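Local coordinates for galactitol 1-phosphate 5-dehydrogenase (Escherichia coli, PDB 4UEJ), which oxidises galactitol 1-phosphate to D-tagatose 6-phosphate with NAD(+), as a zinc-containing dehydrogenase of galactitol metabolism, at residues P132-I146 / L306-R320. Sequence-based numbering, arbitrary orientation.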
# COMPACT_ATOMS: atom_id res chain seq x y z
N PRO A 132 1.04 -31.78 16.85
CA PRO A 132 1.85 -33.00 16.94
C PRO A 132 1.85 -33.50 18.38
O PRO A 132 1.86 -32.70 19.31
CB PRO A 132 3.25 -32.54 16.52
CG PRO A 132 3.03 -31.29 15.74
CD PRO A 132 1.83 -30.63 16.36
N THR A 133 1.82 -34.82 18.55
CA THR A 133 1.68 -35.40 19.88
C THR A 133 2.88 -35.12 20.79
O THR A 133 2.75 -35.15 22.02
CB THR A 133 1.47 -36.93 19.79
OG1 THR A 133 2.53 -37.52 19.03
CG2 THR A 133 0.14 -37.25 19.14
N ASP A 134 4.04 -34.83 20.20
CA ASP A 134 5.24 -34.56 21.00
C ASP A 134 5.40 -33.07 21.33
O ASP A 134 6.34 -32.68 22.02
CB ASP A 134 6.48 -35.08 20.27
CG ASP A 134 6.84 -34.27 19.04
OD1 ASP A 134 5.95 -33.63 18.44
OD2 ASP A 134 8.03 -34.27 18.65
N MET A 135 4.50 -32.24 20.82
CA MET A 135 4.60 -30.82 21.11
C MET A 135 4.12 -30.51 22.52
O MET A 135 3.01 -30.87 22.90
CB MET A 135 3.78 -30.01 20.09
CG MET A 135 3.75 -28.53 20.38
SD MET A 135 2.85 -27.55 19.14
CE MET A 135 3.88 -27.78 17.69
N PRO A 136 4.97 -29.84 23.31
CA PRO A 136 4.52 -29.42 24.64
C PRO A 136 3.26 -28.57 24.47
O PRO A 136 3.25 -27.67 23.64
CB PRO A 136 5.70 -28.61 25.18
CG PRO A 136 6.89 -29.14 24.42
CD PRO A 136 6.36 -29.42 23.04
N ILE A 137 2.22 -28.92 25.22
CA ILE A 137 0.89 -28.36 24.98
C ILE A 137 0.90 -26.84 25.14
O ILE A 137 0.21 -26.13 24.41
CB ILE A 137 -0.16 -28.99 25.92
CG1 ILE A 137 -1.57 -28.56 25.52
CG2 ILE A 137 0.12 -28.68 27.39
CD1 ILE A 137 -1.95 -29.01 24.13
N GLU A 138 1.71 -26.34 26.07
CA GLU A 138 1.84 -24.91 26.30
C GLU A 138 2.26 -24.19 25.02
O GLU A 138 1.80 -23.08 24.77
CB GLU A 138 2.85 -24.62 27.42
CG GLU A 138 3.09 -23.14 27.66
CD GLU A 138 4.07 -22.87 28.80
OE1 GLU A 138 3.73 -23.21 29.96
OE2 GLU A 138 5.16 -22.31 28.54
N ASP A 139 3.11 -24.83 24.22
CA ASP A 139 3.58 -24.20 22.97
C ASP A 139 2.45 -23.94 22.00
O ASP A 139 2.58 -23.11 21.11
CB ASP A 139 4.62 -25.07 22.26
CG ASP A 139 5.91 -25.23 23.05
OD1 ASP A 139 5.98 -24.74 24.20
OD2 ASP A 139 6.84 -25.87 22.51
N GLY A 140 1.37 -24.69 22.15
CA GLY A 140 0.26 -24.60 21.22
C GLY A 140 -0.42 -23.25 21.28
O GLY A 140 -1.04 -22.82 20.29
N ALA A 141 -0.33 -22.59 22.42
CA ALA A 141 -0.93 -21.27 22.58
C ALA A 141 -0.21 -20.21 21.75
O ALA A 141 -0.69 -19.08 21.64
CB ALA A 141 -0.94 -20.85 24.04
N PHE A 142 0.91 -20.57 21.14
CA PHE A 142 1.66 -19.58 20.37
C PHE A 142 1.44 -19.73 18.88
O PHE A 142 1.90 -18.89 18.11
CB PHE A 142 3.16 -19.67 20.68
CG PHE A 142 3.53 -19.05 22.00
CD1 PHE A 142 3.46 -19.79 23.16
CD2 PHE A 142 3.91 -17.72 22.07
CE1 PHE A 142 3.80 -19.22 24.38
CE2 PHE A 142 4.25 -17.15 23.28
CZ PHE A 142 4.19 -17.90 24.44
N ILE A 143 0.74 -20.79 18.48
CA ILE A 143 0.56 -21.01 17.05
C ILE A 143 -0.21 -19.88 16.38
O ILE A 143 0.20 -19.40 15.32
CB ILE A 143 -0.16 -22.33 16.78
CG1 ILE A 143 0.75 -23.48 17.20
CG2 ILE A 143 -0.52 -22.47 15.30
CD1 ILE A 143 0.25 -24.81 16.73
N GLU A 144 -1.31 -19.45 16.99
CA GLU A 144 -2.10 -18.37 16.43
C GLU A 144 -1.26 -17.07 16.28
O GLU A 144 -1.24 -16.49 15.18
CB GLU A 144 -3.36 -18.16 17.29
CG GLU A 144 -4.48 -17.41 16.59
CD GLU A 144 -4.34 -15.92 16.69
OE1 GLU A 144 -3.45 -15.46 17.43
OE2 GLU A 144 -5.12 -15.21 16.02
N PRO A 145 -0.54 -16.63 17.34
CA PRO A 145 0.25 -15.42 17.10
C PRO A 145 1.42 -15.60 16.11
O PRO A 145 1.76 -14.63 15.41
CB PRO A 145 0.76 -15.05 18.52
CG PRO A 145 0.54 -16.25 19.36
CD PRO A 145 -0.67 -16.93 18.78
N ILE A 146 1.98 -16.80 15.99
CA ILE A 146 2.97 -17.06 14.95
C ILE A 146 2.36 -16.82 13.57
O ILE A 146 2.96 -16.18 12.71
CB ILE A 146 3.51 -18.49 15.02
CG1 ILE A 146 4.35 -18.64 16.27
CG2 ILE A 146 4.40 -18.80 13.80
CD1 ILE A 146 4.61 -20.07 16.59
N LEU A 306 7.92 -24.82 14.78
CA LEU A 306 8.02 -25.15 16.20
C LEU A 306 8.63 -26.53 16.40
O LEU A 306 9.53 -26.72 17.22
CB LEU A 306 6.63 -25.09 16.85
CG LEU A 306 6.11 -23.70 17.22
CD1 LEU A 306 4.61 -23.72 17.53
CD2 LEU A 306 6.88 -23.15 18.40
N THR A 307 8.16 -27.51 15.64
CA THR A 307 8.64 -28.86 15.85
C THR A 307 10.10 -28.97 15.45
O THR A 307 10.84 -29.76 16.02
CB THR A 307 7.81 -29.88 15.07
OG1 THR A 307 7.95 -29.64 13.66
CG2 THR A 307 6.38 -29.76 15.45
N GLU A 308 10.51 -28.15 14.49
CA GLU A 308 11.89 -28.18 14.02
C GLU A 308 12.83 -27.37 14.90
O GLU A 308 14.00 -27.24 14.58
CB GLU A 308 11.97 -27.65 12.58
CG GLU A 308 11.29 -28.57 11.62
CD GLU A 308 11.13 -27.98 10.25
OE1 GLU A 308 11.73 -26.92 9.94
OE2 GLU A 308 10.38 -28.59 9.48
N ARG A 309 12.30 -26.81 15.99
CA ARG A 309 13.11 -26.06 16.93
C ARG A 309 13.66 -24.77 16.33
O ARG A 309 14.72 -24.30 16.72
CB ARG A 309 14.29 -26.91 17.44
CG ARG A 309 13.92 -28.22 18.05
CD ARG A 309 12.75 -28.09 18.98
NE ARG A 309 12.65 -29.25 19.87
CZ ARG A 309 11.51 -29.73 20.35
NH1 ARG A 309 10.36 -29.16 20.01
NH2 ARG A 309 11.51 -30.78 21.15
N LYS A 310 12.94 -24.21 15.37
CA LYS A 310 13.40 -22.98 14.73
C LYS A 310 12.85 -21.76 15.45
O LYS A 310 13.27 -20.63 15.19
CB LYS A 310 12.97 -22.94 13.26
CG LYS A 310 13.21 -24.22 12.48
CD LYS A 310 14.64 -24.34 12.04
CE LYS A 310 14.74 -24.27 10.51
NZ LYS A 310 14.08 -25.40 9.80
N LEU A 311 11.89 -21.99 16.34
CA LEU A 311 11.30 -20.90 17.10
C LEU A 311 11.60 -21.08 18.58
O LEU A 311 11.75 -22.19 19.06
CB LEU A 311 9.78 -20.84 16.86
CG LEU A 311 9.31 -20.71 15.41
CD1 LEU A 311 7.82 -20.41 15.34
CD2 LEU A 311 10.08 -19.63 14.65
N SER A 312 11.71 -19.97 19.30
CA SER A 312 11.98 -20.03 20.72
C SER A 312 10.91 -19.28 21.49
O SER A 312 10.79 -18.07 21.35
CB SER A 312 13.38 -19.47 21.00
OG SER A 312 13.67 -19.46 22.38
N LEU A 313 10.13 -19.98 22.31
CA LEU A 313 8.99 -19.36 22.97
C LEU A 313 9.27 -18.96 24.42
O LEU A 313 8.76 -17.94 24.90
CB LEU A 313 7.78 -20.29 22.94
CG LEU A 313 7.42 -20.89 21.60
CD1 LEU A 313 6.24 -21.86 21.76
CD2 LEU A 313 7.10 -19.77 20.60
N GLU A 314 10.06 -19.76 25.13
CA GLU A 314 10.29 -19.48 26.55
C GLU A 314 10.69 -18.02 26.86
O GLU A 314 10.15 -17.44 27.80
CB GLU A 314 11.35 -20.45 27.11
CG GLU A 314 11.42 -20.44 28.63
CD GLU A 314 10.08 -20.77 29.27
OE1 GLU A 314 9.35 -21.62 28.73
OE2 GLU A 314 9.76 -20.15 30.31
N PRO A 315 11.61 -17.43 26.07
CA PRO A 315 12.01 -16.06 26.44
C PRO A 315 10.89 -15.05 26.30
O PRO A 315 11.00 -13.96 26.86
CB PRO A 315 13.14 -15.74 25.45
CG PRO A 315 13.55 -17.03 24.85
CD PRO A 315 12.37 -17.93 24.91
N LEU A 316 9.85 -15.39 25.55
CA LEU A 316 8.75 -14.48 25.30
C LEU A 316 7.81 -14.36 26.49
O LEU A 316 7.04 -13.39 26.59
CB LEU A 316 7.94 -14.94 24.08
CG LEU A 316 8.72 -15.10 22.78
CD1 LEU A 316 7.83 -15.68 21.69
CD2 LEU A 316 9.29 -13.76 22.37
N ILE A 317 7.86 -15.33 27.39
CA ILE A 317 6.84 -15.44 28.43
C ILE A 317 7.21 -14.64 29.67
O ILE A 317 8.28 -14.85 30.26
CB ILE A 317 6.58 -16.92 28.81
CG1 ILE A 317 6.11 -17.70 27.58
CG2 ILE A 317 5.56 -17.01 29.91
CD1 ILE A 317 6.17 -19.20 27.70
N ALA A 318 6.32 -13.72 30.05
CA ALA A 318 6.55 -12.87 31.21
C ALA A 318 5.82 -13.39 32.44
O ALA A 318 6.24 -13.15 33.57
CB ALA A 318 6.13 -11.43 30.92
N HIS A 319 4.73 -14.12 32.21
CA HIS A 319 3.93 -14.58 33.32
C HIS A 319 3.24 -15.91 33.03
O HIS A 319 2.66 -16.09 31.95
CB HIS A 319 2.88 -13.53 33.69
CG HIS A 319 2.11 -13.85 34.93
ND1 HIS A 319 2.57 -13.54 36.19
CD2 HIS A 319 0.91 -14.46 35.10
CE1 HIS A 319 1.68 -13.94 37.08
NE2 HIS A 319 0.67 -14.50 36.45
N ARG A 320 3.33 -16.83 33.98
CA ARG A 320 2.53 -18.05 33.99
C ARG A 320 1.74 -18.05 35.28
O ARG A 320 2.29 -17.81 36.37
CB ARG A 320 3.40 -19.30 33.92
CG ARG A 320 3.94 -19.67 32.55
CD ARG A 320 4.65 -21.02 32.65
NE ARG A 320 5.29 -21.44 31.42
CZ ARG A 320 6.52 -21.06 31.05
NH1 ARG A 320 7.22 -20.23 31.81
NH2 ARG A 320 7.04 -21.51 29.91
O HOH W 1 9.35 -32.24 20.57
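Arg320 sits between two carboxylates, those of Glu138 and Glu314, and holds both at the edge of its guanidinium in a salt-bridge network. Its NE gives Glu138 OE1 a nearly straight bond of 2.8 Å, on the syn side but 24° out of the carboxylate plane, while NH2 makes a very short, bent bond of 2.5 Å to Glu138 OE2. NH1 and NH2 take Glu314 end-on, so the one cation probably offsets two acids whose nearest oxygens, Glu138 OE2 and Glu314 OE1, are 4.3 Å apart. Glu138 gets there by an extended chain, CG anti to the backbone N (chi1 177°). A glutamine here removes the negative charge and would probably leave Arg320 less firmly held across the contact, with Glu314 as its remaining acid in the network. Next to these charges the contact turns apolar. Leu313 lays CB over the centre of one Phe142 face; Ile317 CG1 meets the ring's edge at CZ, 3.7 Å. Farther along, Ile146 CD1 presses on Leu311 CD1 at a tight 3.5 Å. In this zinc-containing alcohol dehydrogenase fold, the start of helix 143-155, bearing Glu144, by similarity a catalytic-zinc ligand, thus packs against the chain from helix 297-307 into strand 317-321, which pairs in parallel with strand 341-344.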